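Local coordinates for regulator of G-protein signaling 1 (Homo sapiens, PDB 2BV1) that increases the GTPase activity of G protein alpha subunits, driving them into their inactive GDP-bound form and so damping receptor signalling, at residues E59-T64 against P108-E113; N90-T95 against Q115-T120. All blocks are in the same frame, centred on the assembly; numbering follows the deposited sequence.

Contact 1 (E59-T64 against P108-E113); sequences EDYKKT and PTCFDE
Phe111 drives the edge of its ring into the face of Tyr61, a T-shaped pair whose planes stand at 84° and whose centroids lie 5.0 Å apart. Its CE2 sits over the middle of the tyrosine ring and Phe111 CD2 is 3.8 Å from Tyr61 CD2, so that slightly positive ring hydrogens meet the pi cloud. Tyr61 reaches this place because CG lies anti to the backbone N (chi1 170°), which carries the ring off the helix toward 108-113. Across the contact, backbone and a small side chain meet the rest of the tyrosine, on which helix 69-81 also packs: Pro108 O lies near the ring plane, 3.7 Å from Tyr61 CE2, and Cys110 CB packs 3.6 Å from Tyr61 OH. That hydroxyl has its hydrogen-bond partner in Thr107 O, just before 108-113, so a tyrosine serves both as a hydrophobic plate and as a polar tether. The site belongs to the all-helical RGS domain, where the C-terminal end of helix 50-62 meets the type I turn, Thr109 to Asp112, that leads into helix 112-131. With an alanine here, the edge of Phe111 would probably lose its aromatic face and Thr107 O its hydroxyl partner. The long aliphatic part of Lys62 lies against Pro108, Lys62 CG being 3.5 Å from Pro108 O. A bend at chi3 (-82°) brings Lys62 NZ back to Glu59 OE1 in a 2.7 Å salt bridge, met on the syn side of the carboxylate. Asp112 OD1 stays 4.3 Å from Lys62 NZ, too far for a salt bridge, though its charge probably still favours the ammonium group.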
# COMPACT_ATOMS: atom_id res chain seq x y z
N GLU A 59 -4.60 0.91 6.58
CA GLU A 59 -5.99 1.32 6.37
C GLU A 59 -6.89 0.48 7.27
O GLU A 59 -7.75 0.99 7.97
CB GLU A 59 -6.41 1.18 4.90
CG GLU A 59 -5.70 2.19 3.95
CD GLU A 59 -6.00 3.61 4.35
OE1 GLU A 59 -5.11 4.28 4.94
OE2 GLU A 59 -7.16 4.03 4.15
N ASP A 60 -6.60 -0.81 7.30
CA ASP A 60 -7.35 -1.75 8.10
C ASP A 60 -7.08 -1.56 9.62
O ASP A 60 -8.00 -1.70 10.45
CB ASP A 60 -7.17 -3.16 7.49
CG ASP A 60 -6.78 -4.19 8.46
OD1 ASP A 60 -7.63 -4.53 9.32
OD2 ASP A 60 -5.63 -4.70 8.32
N TYR A 61 -5.86 -1.14 9.97
CA TYR A 61 -5.55 -0.82 11.37
C TYR A 61 -6.39 0.36 11.90
O TYR A 61 -6.85 0.35 13.05
CB TYR A 61 -4.05 -0.56 11.54
CG TYR A 61 -3.65 0.01 12.87
CD1 TYR A 61 -3.38 -0.84 13.95
CD2 TYR A 61 -3.48 1.40 13.04
CE1 TYR A 61 -2.99 -0.33 15.19
CE2 TYR A 61 -3.11 1.93 14.30
CZ TYR A 61 -2.86 1.05 15.36
OH TYR A 61 -2.49 1.53 16.60
N LYS A 62 -6.61 1.33 11.02
CA LYS A 62 -7.29 2.59 11.37
C LYS A 62 -8.76 2.43 11.64
O LYS A 62 -9.35 3.27 12.31
CB LYS A 62 -7.09 3.62 10.25
CG LYS A 62 -5.82 4.41 10.41
CD LYS A 62 -5.65 5.47 9.28
CE LYS A 62 -5.10 4.90 8.02
NZ LYS A 62 -4.65 5.98 7.05
N LYS A 63 -9.37 1.37 11.10
CA LYS A 63 -10.76 1.07 11.38
C LYS A 63 -10.87 -0.08 12.42
O LYS A 63 -11.91 -0.71 12.52
CB LYS A 63 -11.50 0.66 10.10
CG LYS A 63 -11.28 1.52 8.81
CD LYS A 63 -11.45 0.60 7.56
CE LYS A 63 -11.56 1.35 6.23
NZ LYS A 63 -10.63 0.81 5.15
N THR A 64 -9.81 -0.36 13.18
CA THR A 64 -9.82 -1.48 14.13
C THR A 64 -10.25 -0.95 15.49
O THR A 64 -9.90 0.19 15.88
CB THR A 64 -8.41 -2.18 14.23
OG1 THR A 64 -8.12 -2.89 13.02
CG2 THR A 64 -8.32 -3.18 15.42
N PRO A 108 -4.77 5.11 17.01
CA PRO A 108 -5.13 4.98 15.60
C PRO A 108 -4.18 5.66 14.58
O PRO A 108 -4.26 5.36 13.41
CB PRO A 108 -6.54 5.60 15.54
CG PRO A 108 -7.06 5.54 16.94
CD PRO A 108 -5.87 5.69 17.81
N THR A 109 -3.31 6.56 15.02
CA THR A 109 -2.41 7.28 14.12
C THR A 109 -0.99 6.74 14.15
O THR A 109 -0.07 7.34 13.57
CB THR A 109 -2.32 8.76 14.50
OG1 THR A 109 -1.76 8.87 15.82
CG2 THR A 109 -3.69 9.42 14.44
N CYS A 110 -0.81 5.61 14.82
CA CYS A 110 0.50 5.02 15.01
C CYS A 110 1.37 4.93 13.71
O CYS A 110 2.57 5.25 13.73
CB CYS A 110 0.31 3.61 15.65
SG CYS A 110 1.78 2.57 15.82
N PHE A 111 0.76 4.45 12.62
CA PHE A 111 1.48 4.13 11.39
C PHE A 111 1.40 5.22 10.31
O PHE A 111 1.90 4.99 9.19
CB PHE A 111 0.97 2.79 10.79
CG PHE A 111 1.23 1.62 11.65
CD1 PHE A 111 2.53 1.14 11.79
CD2 PHE A 111 0.20 1.01 12.35
CE1 PHE A 111 2.81 0.06 12.62
CE2 PHE A 111 0.46 -0.05 13.20
CZ PHE A 111 1.74 -0.55 13.33
N ASP A 112 0.79 6.37 10.64
CA ASP A 112 0.60 7.49 9.70
C ASP A 112 1.91 7.98 9.06
O ASP A 112 1.95 8.27 7.88
CB ASP A 112 -0.05 8.67 10.41
CG ASP A 112 -1.55 8.47 10.65
OD1 ASP A 112 -2.11 7.41 10.27
OD2 ASP A 112 -2.16 9.40 11.19
N GLU A 113 2.97 8.05 9.84
CA GLU A 113 4.26 8.54 9.32
C GLU A 113 4.85 7.53 8.34
O GLU A 113 5.25 7.86 7.22
CB GLU A 113 5.24 8.84 10.46
CG GLU A 113 5.17 10.25 11.03
CD GLU A 113 6.26 10.51 12.08
OE1 GLU A 113 7.37 9.90 11.97
OE2 GLU A 113 6.00 11.33 13.00

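Contact 2 (N90-T95 against Q115-T120); sequences NIDFRT and QKVIYT
Ile91 and Val117 bring the two backbones closest, their CA atoms 6.4 Å apart, where the extended residues just before helix 93-103 pass beside a turn of helix 112-131. The contact is apolar and centres on one methyl group: Ile91 CG2 touches Val117 CG1 at 3.9 Å and Ile118 CD1 at 3.8 Å, bridging two consecutive residues of the helix. Ile91 and Val117 meet at about a right angle, methyl against methyl. With chi1 of 59°, Ile91 turns its longer branch, CG1 and CD1, away from 115-120, so the short branch does the touching. Val117, beta-branched and compact, faces 90-95, and its second methyl, CG2, lies more loosely near Asp92 OD1 and Thr95 OG1. Ile118 is longer; its CD1 also comes near the backbone N of Asn90, and the side chain touches Asn51 and Phe54 of helix 50-62. Beside this patch Asp92 is held within 90-95. Asp92 OD2 accepts from Thr95 N at 3.0 Å, from above the carboxylate plane, and weakly from Arg94 N; Asp92 OD1 accepts from Thr95 OG1 at 2.7 Å. A short acidic side chain suits this place, since its negative charge would also be favoured by the helix dipole. The arrangement is an Asp N-cap opening helix 93-103, with the preceding Ile91 packed on helix 112-131 of the RGS domain.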
# COMPACT_ATOMS: atom_id res chain seq x y z
N ASN A 90 10.74 -0.12 3.12
CA ASN A 90 11.86 0.81 2.97
C ASN A 90 11.52 2.18 3.52
O ASN A 90 11.36 3.15 2.77
CB ASN A 90 12.22 1.00 1.50
CG ASN A 90 13.05 -0.09 0.93
OD1 ASN A 90 14.11 -0.44 1.45
ND2 ASN A 90 12.61 -0.58 -0.24
N ILE A 91 11.36 2.28 4.83
CA ILE A 91 11.26 3.59 5.49
C ILE A 91 12.64 3.85 6.01
O ILE A 91 13.45 2.93 6.10
CB ILE A 91 10.22 3.65 6.61
CG1 ILE A 91 10.52 2.61 7.72
CG2 ILE A 91 8.84 3.46 6.03
CD1 ILE A 91 9.37 2.46 8.77
N ASP A 92 12.91 5.12 6.30
CA ASP A 92 14.18 5.52 6.85
C ASP A 92 14.23 5.11 8.33
O ASP A 92 13.20 4.93 8.99
CB ASP A 92 14.35 7.04 6.71
CG ASP A 92 13.30 7.79 7.51
OD1 ASP A 92 12.13 7.87 7.06
OD2 ASP A 92 13.62 8.22 8.62
N PHE A 93 15.45 5.01 8.81
CA PHE A 93 15.79 4.68 10.17
C PHE A 93 15.03 5.46 11.27
O PHE A 93 14.62 4.84 12.25
CB PHE A 93 17.29 4.86 10.35
CG PHE A 93 17.77 4.62 11.72
CD1 PHE A 93 17.91 3.33 12.19
CD2 PHE A 93 18.09 5.68 12.55
CE1 PHE A 93 18.35 3.11 13.49
CE2 PHE A 93 18.52 5.47 13.84
CZ PHE A 93 18.66 4.18 14.31
N ARG A 94 14.86 6.77 11.09
CA ARG A 94 14.23 7.62 12.12
C ARG A 94 12.73 7.37 12.17
O ARG A 94 12.16 7.30 13.25
CB ARG A 94 14.52 9.13 11.95
CG ARG A 94 15.90 9.52 12.44
CD ARG A 94 16.22 11.00 12.24
NE ARG A 94 17.63 11.28 12.47
CZ ARG A 94 18.27 12.36 12.01
NH1 ARG A 94 17.62 13.26 11.28
NH2 ARG A 94 19.56 12.50 12.24
N THR A 95 12.11 7.21 11.02
CA THR A 95 10.70 6.85 10.97
C THR A 95 10.44 5.45 11.59
O THR A 95 9.49 5.26 12.37
CB THR A 95 10.21 6.89 9.56
OG1 THR A 95 10.41 8.20 9.07
CG2 THR A 95 8.71 6.52 9.47
N GLN A 115 3.28 5.20 6.85
CA GLN A 115 2.34 4.97 5.74
C GLN A 115 2.59 6.06 4.67
O GLN A 115 2.58 5.80 3.48
CB GLN A 115 0.91 5.05 6.23
CG GLN A 115 -0.08 4.69 5.12
CD GLN A 115 -1.54 4.67 5.56
OE1 GLN A 115 -1.89 5.22 6.60
NE2 GLN A 115 -2.39 4.04 4.75
N LYS A 116 2.77 7.29 5.14
CA LYS A 116 3.04 8.39 4.26
C LYS A 116 4.31 8.19 3.46
O LYS A 116 4.32 8.40 2.28
CB LYS A 116 3.05 9.68 5.03
CG LYS A 116 2.95 10.91 4.13
N VAL A 117 5.39 7.77 4.10
CA VAL A 117 6.63 7.47 3.41
C VAL A 117 6.36 6.44 2.30
O VAL A 117 6.79 6.59 1.13
CB VAL A 117 7.73 6.95 4.39
CG1 VAL A 117 8.98 6.46 3.62
CG2 VAL A 117 8.13 8.02 5.36
N ILE A 118 5.70 5.35 2.66
CA ILE A 118 5.47 4.26 1.71
C ILE A 118 4.53 4.72 0.59
O ILE A 118 4.75 4.38 -0.54
CB ILE A 118 4.88 2.98 2.39
CG1 ILE A 118 5.86 2.36 3.39
CG2 ILE A 118 4.40 1.98 1.35
CD1 ILE A 118 7.27 2.05 2.86
N TYR A 119 3.52 5.51 0.89
CA TYR A 119 2.67 6.05 -0.17
C TYR A 119 3.49 6.85 -1.17
O TYR A 119 3.34 6.70 -2.38
CB TYR A 119 1.63 6.95 0.44
CG TYR A 119 0.62 7.42 -0.54
CD1 TYR A 119 -0.49 6.64 -0.80
CD2 TYR A 119 0.77 8.63 -1.24
CE1 TYR A 119 -1.44 7.05 -1.67
CE2 TYR A 119 -0.20 9.05 -2.16
CZ TYR A 119 -1.31 8.22 -2.36
OH TYR A 119 -2.32 8.53 -3.21
N THR A 120 4.38 7.70 -0.66
CA THR A 120 5.26 8.47 -1.54
C THR A 120 6.17 7.60 -2.38
O THR A 120 6.38 7.85 -3.60
CB THR A 120 6.07 9.47 -0.69
OG1 THR A 120 5.15 10.25 0.07
CG2 THR A 120 7.01 10.37 -1.55

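How the contacts relate
From the N terminus the chain passes through 59-64 at the end of helix 50-62, then helix 69-81, and reaches 90-95 at the start of helix 93-103. Contact 1 closes a loop of 43 residues when 108-113 returns to 59-64; contact 2 closes a shorter one of 19 as 115-120 comes back to 90-95. The segments alternate along the chain, so the loops cross rather than nest. Both end on helix 112-131, which is thereby tied at its start to helix 50-62 and, a turn later, to the entry of helix 93-103. Gln115 links the two: its NE2 meets Glu59 OE1 and its OE1 meets Lys62 NZ, both probable hydrogen bonds.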